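DNA polymerase sliding clamp 2 (PDB 3LX2) forms a homotrimeric ring through which DNA passes and probably serves as a moving platform tethering the replicative polymerase and other proteins to it. Local coordinates at residues T131-V136 with E217-F222; S154-A159 with K197-V202; V46-L51 with S241-P246. One frame throughout, in Å; residues are numbered along the deposited sequence.

Contact 1: residues T131-V136 with E217-F222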
loop_
_atom_site.group_PDB
_atom_site.type_symbol
_atom_site.label_atom_id
_atom_site.label_comp_id
_atom_site.label_asym_id
_atom_site.label_seq_id
_atom_site.Cartn_x
_atom_site.Cartn_y
_atom_site.Cartn_z
ATOM N N THR A 131 13.372 19.627 -34.087
ATOM C CA THR A 131 12.467 20.650 -34.596
ATOM C C THR A 131 11.482 21.126 -33.535
ATOM O O THR A 131 11.100 22.289 -33.538
ATOM C CB THR A 131 11.787 20.228 -35.961
ATOM O OG1 THR A 131 11.040 19.007 -35.823
ATOM C CG2 THR A 131 12.882 20.011 -37.035
ATOM N N VAL A 132 11.084 20.266 -32.600
ATOM C CA VAL A 132 10.186 20.716 -31.524
ATOM C C VAL A 132 10.938 20.935 -30.221
ATOM O O VAL A 132 11.953 20.286 -29.981
ATOM C CB VAL A 132 9.042 19.702 -31.263
ATOM C CG1 VAL A 132 8.113 20.190 -30.163
ATOM C CG2 VAL A 132 8.248 19.459 -32.525
ATOM N N LYS A 133 10.436 21.823 -29.376
ATOM C CA LYS A 133 10.901 21.919 -28.005
ATOM C C LYS A 133 9.756 22.405 -27.157
ATOM O O LYS A 133 9.093 23.377 -27.527
ATOM C CB LYS A 133 12.095 22.865 -27.820
ATOM C CG LYS A 133 12.169 23.358 -26.364
ATOM C CD LYS A 133 13.297 24.318 -26.037
ATOM C CE LYS A 133 13.687 24.220 -24.536
ATOM N NZ LYS A 133 14.489 25.401 -24.059
ATOM N N ALA A 134 9.547 21.771 -25.999
ATOM C CA ALA A 134 8.451 22.152 -25.150
ATOM C C ALA A 134 8.876 22.086 -23.720
ATOM O O ALA A 134 9.888 21.490 -23.434
ATOM C CB ALA A 134 7.274 21.270 -25.395
ATOM N N VAL A 135 8.132 22.734 -22.832
ATOM C CA VAL A 135 8.314 22.551 -21.396
ATOM C C VAL A 135 6.945 22.145 -20.908
ATOM O O VAL A 135 5.950 22.825 -21.184
ATOM C CB VAL A 135 8.743 23.848 -20.619
ATOM C CG1 VAL A 135 9.173 23.495 -19.193
ATOM C CG2 VAL A 135 9.884 24.586 -21.331
ATOM N N VAL A 136 6.886 21.048 -20.171
ATOM C CA VAL A 136 5.617 20.509 -19.771
ATOM C C VAL A 136 5.791 20.166 -18.345
ATOM O O VAL A 136 6.934 20.087 -17.886
ATOM C CB VAL A 136 5.316 19.195 -20.512
ATOM C CG1 VAL A 136 5.304 19.400 -21.979
ATOM C CG2 VAL A 136 6.394 18.154 -20.138
ATOM N N GLU A 217 9.078 20.711 -13.674
ATOM C CA GLU A 217 9.195 21.008 -15.078
ATOM C C GLU A 217 10.126 20.002 -15.767
ATOM O O GLU A 217 11.168 19.596 -15.208
ATOM C CB GLU A 217 9.695 22.423 -15.272
ATOM C CG GLU A 217 8.693 23.459 -14.751
ATOM C CD GLU A 217 9.169 24.918 -14.838
ATOM O OE1 GLU A 217 9.931 25.298 -15.772
ATOM O OE2 GLU A 217 8.744 25.689 -13.941
ATOM N N VAL A 218 9.687 19.574 -16.956
ATOM C CA VAL A 218 10.425 18.684 -17.792
ATOM C C VAL A 218 10.524 19.340 -19.138
ATOM O O VAL A 218 9.531 19.756 -19.697
ATOM C CB VAL A 218 9.670 17.360 -18.053
ATOM C CG1 VAL A 218 10.467 16.462 -19.071
ATOM C CG2 VAL A 218 9.307 16.636 -16.731
ATOM N N ILE A 219 11.732 19.342 -19.677
ATOM C CA ILE A 219 12.031 19.856 -20.996
ATOM C C ILE A 219 12.026 18.706 -22.015
ATOM O O ILE A 219 12.615 17.668 -21.783
ATOM C CB ILE A 219 13.431 20.553 -20.965
ATOM C CG1 ILE A 219 13.361 21.791 -20.045
ATOM C CG2 ILE A 219 13.980 20.815 -22.398
ATOM C CD1 ILE A 219 14.685 22.600 -19.901
ATOM N N ILE A 220 11.380 18.939 -23.153
ATOM C CA ILE A 220 11.226 17.939 -24.209
ATOM C C ILE A 220 11.758 18.477 -25.518
ATOM O O ILE A 220 11.553 19.633 -25.801
ATOM C CB ILE A 220 9.764 17.629 -24.430
ATOM C CG1 ILE A 220 9.178 16.928 -23.228
ATOM C CG2 ILE A 220 9.580 16.736 -25.657
ATOM C CD1 ILE A 220 7.662 16.975 -23.263
ATOM N N ARG A 221 12.444 17.653 -26.311
ATOM C CA ARG A 221 12.868 18.042 -27.680
ATOM C C ARG A 221 12.734 16.826 -28.578
ATOM O O ARG A 221 13.036 15.716 -28.116
ATOM C CB ARG A 221 14.312 18.544 -27.694
ATOM C CG ARG A 221 14.558 19.879 -26.984
ATOM C CD ARG A 221 16.041 20.312 -27.074
ATOM N NE ARG A 221 16.221 21.768 -26.919
ATOM C CZ ARG A 221 16.729 22.384 -25.838
ATOM N NH1 ARG A 221 17.138 21.682 -24.765
ATOM N NH2 ARG A 221 16.842 23.717 -25.834
ATOM N N PHE A 222 12.236 16.997 -29.816
ATOM C CA PHE A 222 12.112 15.846 -30.774
ATOM C C PHE A 222 12.077 16.166 -32.279
ATOM O O PHE A 222 12.331 17.297 -32.675
ATOM C CB PHE A 222 11.013 14.849 -30.369
ATOM C CG PHE A 222 9.642 15.427 -30.315
ATOM C CD1 PHE A 222 9.222 16.139 -29.205
ATOM C CD2 PHE A 222 8.752 15.230 -31.364
ATOM C CE1 PHE A 222 7.918 16.681 -29.134
ATOM C CE2 PHE A 222 7.450 15.765 -31.310
ATOM C CZ PHE A 222 7.038 16.490 -30.194
#
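V132 packs its branched side chain over one face of the F222 ring, the two side chains running alongside each other; CB of V132 stands 3.9 Å from the ring centroid, only 14° off the normal, a CH-pi contact. A chi1 of 61° sets the F222 ring between its own backbone N and carbonyl carbon, bringing it back toward the neighbouring strand. Further along this buried face, beyond A134, I220 meets V136 at about a right angle: CD1 of I220 touches CG2 of V136 at 3.6 Å, and CG1 of V136 equally closely. Helix 138-151 packs here through L141, which both V136 and I220 touch.

The antiparallel backbones from which this layer projects are hydrogen-bonded along their length, between flanking strands 186-191 and 228-234 of the subunit's long antiparallel sheet. At one end F222 O accepts two amides, T131 N at 2.9 Å and V132 N at 3.2 Å, a classic beta bulge.

The opposite face, with K133, V135, I219 and R221, is mixed and partly exposed. There CE of K133 lies over the R221 guanidinium face near its rim. NZ of K133 comes within 3.4 Å of NH2 of R221, but both are donors and no bond forms. Cohesion probably rests mainly on the buried apolar face and the backbone bonds, with the aliphatic part of K133 adding contacts to R221 and I219; the adjoining positive charges may oppose it slightly.

Contact 2: residues S154-A159 with K197-V202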
loop_
_atom_site.group_PDB
_atom_site.type_symbol
_atom_site.label_atom_id
_atom_site.label_comp_id
_atom_site.label_asym_id
_atom_site.label_seq_id
_atom_site.Cartn_x
_atom_site.Cartn_y
_atom_site.Cartn_z
ATOM N N SER A 154 4.006 1.689 -27.685
ATOM C CA SER A 154 4.631 2.815 -28.356
ATOM C C SER A 154 3.809 4.038 -28.107
ATOM O O SER A 154 2.586 3.921 -27.998
ATOM C CB SER A 154 4.655 2.561 -29.839
ATOM O OG SER A 154 5.763 1.748 -30.127
ATOM N N ILE A 155 4.469 5.194 -27.986
ATOM C CA ILE A 155 3.759 6.449 -27.865
ATOM C C ILE A 155 4.276 7.432 -28.885
ATOM O O ILE A 155 5.490 7.548 -29.094
ATOM C CB ILE A 155 3.763 7.056 -26.383
ATOM C CG1 ILE A 155 2.911 8.323 -26.303
ATOM C CG2 ILE A 155 5.161 7.326 -25.866
ATOM C CD1 ILE A 155 2.577 8.808 -24.881
ATOM N N TYR A 156 3.338 8.134 -29.508
ATOM C CA TYR A 156 3.639 9.136 -30.516
ATOM C C TYR A 156 3.700 10.483 -29.878
ATOM O O TYR A 156 2.805 10.861 -29.114
ATOM C CB TYR A 156 2.600 9.135 -31.652
ATOM C CG TYR A 156 2.798 8.004 -32.627
ATOM C CD1 TYR A 156 3.663 8.157 -33.711
ATOM C CD2 TYR A 156 2.168 6.773 -32.455
ATOM C CE1 TYR A 156 3.889 7.128 -34.617
ATOM C CE2 TYR A 156 2.374 5.731 -33.362
ATOM C CZ TYR A 156 3.252 5.925 -34.444
ATOM O OH TYR A 156 3.512 4.929 -35.371
ATOM N N PHE A 157 4.775 11.192 -30.209
ATOM C CA PHE A 157 4.991 12.578 -29.823
ATOM C C PHE A 157 4.769 13.337 -31.110
ATOM O O PHE A 157 5.439 13.066 -32.105
ATOM C CB PHE A 157 6.439 12.778 -29.318
ATOM C CG PHE A 157 6.622 12.514 -27.848
ATOM C CD1 PHE A 157 7.186 13.490 -27.017
ATOM C CD2 PHE A 157 6.232 11.313 -27.291
ATOM C CE1 PHE A 157 7.344 13.284 -25.659
ATOM C CE2 PHE A 157 6.374 11.082 -25.921
ATOM C CZ PHE A 157 6.936 12.061 -25.094
ATOM N N MET A 158 3.845 14.290 -31.092
ATOM C CA MET A 158 3.585 15.142 -32.262
ATOM C C MET A 158 3.383 16.607 -31.885
ATOM O O MET A 158 2.792 16.925 -30.839
ATOM C CB MET A 158 2.319 14.717 -33.013
ATOM C CG MET A 158 2.111 13.208 -33.243
ATOM S SD MET A 158 0.465 12.931 -33.990
ATOM C CE MET A 158 0.575 14.038 -35.421
ATOM N N ALA A 159 3.830 17.489 -32.773
ATOM C CA ALA A 159 3.569 18.901 -32.610
ATOM C C ALA A 159 3.269 19.677 -33.900
ATOM O O ALA A 159 3.816 19.413 -34.974
ATOM C CB ALA A 159 4.707 19.574 -31.830
ATOM N N LYS A 197 6.733 14.283 -36.047
ATOM C CA LYS A 197 6.174 13.017 -35.556
ATOM C C LYS A 197 7.201 11.883 -35.300
ATOM O O LYS A 197 7.922 11.461 -36.207
ATOM C CB LYS A 197 5.045 12.531 -36.496
ATOM C CG LYS A 197 4.446 11.175 -36.124
ATOM C CD LYS A 197 3.793 10.426 -37.304
ATOM C CE LYS A 197 2.324 10.826 -37.516
ATOM N NZ LYS A 197 1.437 9.680 -37.941
ATOM N N SER A 198 7.217 11.364 -34.065
ATOM C CA SER A 198 7.999 10.168 -33.750
ATOM C C SER A 198 7.377 9.264 -32.665
ATOM O O SER A 198 6.476 9.688 -31.914
ATOM C CB SER A 198 9.408 10.576 -33.331
ATOM O OG SER A 198 10.096 9.455 -32.811
ATOM N N ALA A 199 7.892 8.039 -32.585
ATOM C CA ALA A 199 7.441 7.066 -31.617
ATOM C C ALA A 199 8.563 6.544 -30.724
ATOM O O ALA A 199 9.651 6.167 -31.203
ATOM C CB ALA A 199 6.765 5.885 -32.308
ATOM N N TYR A 200 8.238 6.447 -29.436
ATOM C CA TYR A 200 9.177 5.952 -28.454
ATOM C C TYR A 200 8.471 4.923 -27.591
ATOM O O TYR A 200 7.217 4.804 -27.601
ATOM C CB TYR A 200 9.733 7.121 -27.619
ATOM C CG TYR A 200 10.187 8.258 -28.492
ATOM C CD1 TYR A 200 11.440 8.245 -29.048
ATOM C CD2 TYR A 200 9.347 9.315 -28.795
ATOM C CE1 TYR A 200 11.851 9.258 -29.884
ATOM C CE2 TYR A 200 9.748 10.352 -29.644
ATOM C CZ TYR A 200 11.012 10.310 -30.172
ATOM O OH TYR A 200 11.478 11.289 -31.015
ATOM N N GLY A 201 9.283 4.159 -26.879
ATOM C CA GLY A 201 8.771 3.067 -26.105
ATOM C C GLY A 201 8.170 3.567 -24.819
ATOM O O GLY A 201 8.859 4.156 -23.989
ATOM N N VAL A 202 6.875 3.352 -24.648
ATOM C CA VAL A 202 6.203 3.694 -23.410
ATOM C C VAL A 202 6.945 3.294 -22.127
ATOM O O VAL A 202 7.018 4.082 -21.134
ATOM C CB VAL A 202 4.784 3.111 -23.438
ATOM C CG1 VAL A 202 4.143 3.083 -22.063
ATOM C CG2 VAL A 202 3.954 3.941 -24.395
#
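Strands 154-159 and 197-201 run antiparallel, their axes approaching to 4.5 Å and their directions 147° apart, so the pair is strongly twisted. Two hydrogen-bonded pairs join them. I155 and Y200 exchange amide and carbonyl, with I155 N to Y200 O at 2.8 Å; F157 and S198 do the same, with F157 N to S198 O also at 2.8 Å. In the non-hydrogen-bonded pair between them, Y156 and A199, the CA atoms stand closer together, and CA-H groups of both residues point at carbonyls across the gap.

The buried face carries I155, F157, S198 and Y200. Y200 turns its edge toward the face of F157 in a T-shaped stack, the ring planes at 90° and the centroids 5.6 Å apart. Its hydroxyl is held by a hydrogen bond with the carbonyl of I226, which fixes the far end of the ring. Where the second strand gives way to a helix, V202 crosses I155 at about a right angle, its CG2 resting 3.7 Å from CB of I155.

On the other face, CG of Y156 lies anti to its carbonyl carbon (chi1 -77°), which lets the ring lean over toward A199, whose CB sits over it near the rim, 4.1 Å from the centroid. CG of K197 approaches this ring obliquely at CD1, and OG of S154 is hydrogen-bonded to NH1 of R247.

G201 occupies the N-cap of helix 202-209, and I155 and V202 both pack on A148 of helix 138-151. Such an antiparallel sheet backed by helices is characteristic of the PCNA fold.

Contact 3: residues V46-L51 with S241-P246; sequences VVLVDL and SFLIAP
V49 and F242 form the tight side of this strand pair. CG2 of V49 lies over one face of the F242 ring, toward its rim, 3.9 Å from the centroid and only 3.5 Å from CE1 of F242. With chi1 at 77°, V49 turns CG2 anti to its backbone N, the branch that reaches the ring, and the two side chains run alongside each other. V47 adds CG1 obliquely at CD1 of F242, 4.2 Å away, and I244 continues this buried, wholly apolar face.

The other face is looser and partly exposed. L48 and L243 point the same way but meet merely at their ends, CD2 of L48 standing 4.2 Å from CD1 of L243. Next to them D50 and S241 touch through their CB atoms, while the D50 carboxylate turns elsewhere, to a long and weak ion pair with R39. W130 packs against L243 on this side.

Between the two faces the antiparallel backbones are hydrogen-bonded throughout. L48 and L243 bond in both directions, and D50 N reaches S241 O at 2.7 Å. Past the end of the regular strand, A245 N still donates to V46 O at 2.9 Å.

Strand 47-54 comes from the N-terminal PCNA domain and strand 238-244 from the C-terminal one, so this pairing carries one sheet across the two halves of the subunit. Strands 35-41 and 228-234 flank it, while helix 10-21 packs on V49 and F242, and helix 202-209 on V47, F242 and I244.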
loop_
_atom_site.group_PDB
_atom_site.type_symbol
_atom_site.label_atom_id
_atom_site.label_comp_id
_atom_site.label_asym_id
_atom_site.label_seq_id
_atom_site.Cartn_x
_atom_site.Cartn_y
_atom_site.Cartn_z
ATOM N N VAL A 46 18.840 1.700 -26.417
ATOM C CA VAL A 46 17.692 2.553 -26.575
ATOM C C VAL A 46 17.762 3.832 -25.719
ATOM O O VAL A 46 17.147 4.846 -26.087
ATOM C CB VAL A 46 16.405 1.790 -26.376
ATOM C CG1 VAL A 46 15.245 2.718 -26.468
ATOM C CG2 VAL A 46 16.276 0.797 -27.490
ATOM N N VAL A 47 18.544 3.800 -24.632
ATOM C CA VAL A 47 18.480 4.829 -23.590
ATOM C C VAL A 47 19.842 5.384 -23.202
ATOM O O VAL A 47 20.721 4.648 -22.818
ATOM C CB VAL A 47 17.700 4.300 -22.321
ATOM C CG1 VAL A 47 17.772 5.246 -21.168
ATOM C CG2 VAL A 47 16.256 4.079 -22.648
ATOM N N LEU A 48 20.007 6.692 -23.341
ATOM C CA LEU A 48 21.239 7.378 -22.910
ATOM C C LEU A 48 20.994 8.421 -21.832
ATOM O O LEU A 48 20.144 9.307 -21.993
ATOM C CB LEU A 48 21.941 8.091 -24.079
ATOM C CG LEU A 48 23.191 8.935 -23.728
ATOM C CD1 LEU A 48 24.102 9.109 -24.982
ATOM C CD2 LEU A 48 22.863 10.321 -23.109
ATOM N N VAL A 49 21.796 8.353 -20.781
ATOM C CA VAL A 49 21.702 9.318 -19.716
ATOM C C VAL A 49 22.929 10.206 -19.633
ATOM O O VAL A 49 24.072 9.732 -19.740
ATOM C CB VAL A 49 21.356 8.665 -18.365
ATOM C CG1 VAL A 49 22.575 7.994 -17.783
ATOM C CG2 VAL A 49 20.836 9.693 -17.456
ATOM N N ASP A 50 22.665 11.503 -19.489
ATOM C CA ASP A 50 23.672 12.474 -19.238
ATOM C C ASP A 50 23.348 13.324 -17.976
ATOM O O ASP A 50 22.368 14.051 -17.887
ATOM C CB ASP A 50 23.913 13.320 -20.482
ATOM C CG ASP A 50 25.133 14.211 -20.352
ATOM O OD1 ASP A 50 26.026 13.884 -19.555
ATOM O OD2 ASP A 50 25.203 15.258 -21.057
ATOM N N LEU A 51 24.213 13.205 -16.995
ATOM C CA LEU A 51 23.926 13.657 -15.660
ATOM C C LEU A 51 25.031 14.605 -15.219
ATOM O O LEU A 51 26.229 14.265 -15.238
ATOM C CB LEU A 51 23.874 12.429 -14.740
ATOM C CG LEU A 51 23.981 12.589 -13.239
ATOM C CD1 LEU A 51 22.812 13.443 -12.710
ATOM C CD2 LEU A 51 23.955 11.210 -12.545
ATOM N N SER A 241 19.444 14.306 -18.209
ATOM C CA SER A 241 19.093 14.239 -19.613
ATOM C C SER A 241 19.071 12.807 -20.042
ATOM O O SER A 241 20.021 12.073 -19.806
ATOM C CB SER A 241 20.172 14.916 -20.437
ATOM O OG SER A 241 20.276 16.282 -20.083
ATOM N N PHE A 242 17.966 12.426 -20.654
ATOM C CA PHE A 242 17.815 11.165 -21.326
ATOM C C PHE A 242 17.573 11.362 -22.840
ATOM O O PHE A 242 16.723 12.174 -23.283
ATOM C CB PHE A 242 16.646 10.389 -20.729
ATOM C CG PHE A 242 16.834 9.982 -19.278
ATOM C CD1 PHE A 242 17.463 8.793 -18.956
ATOM C CD2 PHE A 242 16.344 10.777 -18.234
ATOM C CE1 PHE A 242 17.605 8.384 -17.594
ATOM C CE2 PHE A 242 16.496 10.376 -16.892
ATOM C CZ PHE A 242 17.139 9.177 -16.575
ATOM N N LEU A 243 18.356 10.647 -23.638
ATOM C CA LEU A 243 18.009 10.505 -25.058
ATOM C C LEU A 243 17.390 9.140 -25.266
ATOM O O LEU A 243 17.936 8.122 -24.802
ATOM C CB LEU A 243 19.221 10.704 -25.950
ATOM C CG LEU A 243 20.009 12.005 -25.806
ATOM C CD1 LEU A 243 21.284 11.893 -26.621
ATOM C CD2 LEU A 243 19.279 13.226 -26.220
ATOM N N ILE A 244 16.222 9.119 -25.897
ATOM C CA ILE A 244 15.535 7.848 -26.129
ATOM C C ILE A 244 15.399 7.632 -27.633
ATOM O O ILE A 244 14.785 8.449 -28.338
ATOM C CB ILE A 244 14.126 7.786 -25.539
ATOM C CG1 ILE A 244 14.128 8.081 -24.036
ATOM C CG2 ILE A 244 13.500 6.357 -25.797
ATOM C CD1 ILE A 244 13.853 9.520 -23.685
ATOM N N ALA A 245 15.980 6.534 -28.106
ATOM C CA ALA A 245 15.946 6.196 -29.528
ATOM C C ALA A 245 14.511 5.970 -30.018
ATOM O O ALA A 245 13.677 5.423 -29.281
ATOM C CB ALA A 245 16.842 4.972 -29.825
ATOM N N PRO A 246 14.214 6.433 -31.251
ATOM C CA PRO A 246 12.893 6.290 -31.857
ATOM C C PRO A 246 12.562 4.865 -32.218
ATOM O O PRO A 246 13.278 3.952 -31.892
ATOM C CB PRO A 246 12.988 7.119 -33.131
ATOM C CG PRO A 246 14.458 7.339 -33.361
ATOM C CD PRO A 246 15.103 7.299 -32.043
#

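How the contacts relate
Along the chain the three contacts are nested: contact 2 lies within the loop closed by contact 1, and contact 1 within that closed by contact 3. Contacts 1 and 3 belong to one long antiparallel sheet, with strand 228-234 between strands 217-222 and 238-244; their centres are about 14 Å apart. Contact 2 belongs to a separate antiparallel sheet, centred about 13 Å from contact 1 and 15 Å from contact 3, yet it touches both, F157 meeting F222 and Y200 packing on I244 and P246. Contacts 1 and 2 thus build the C-terminal half internally, whereas contact 3 joins it to the N-terminal half, so that one sheet runs through both halves of each subunit of the trimeric ring.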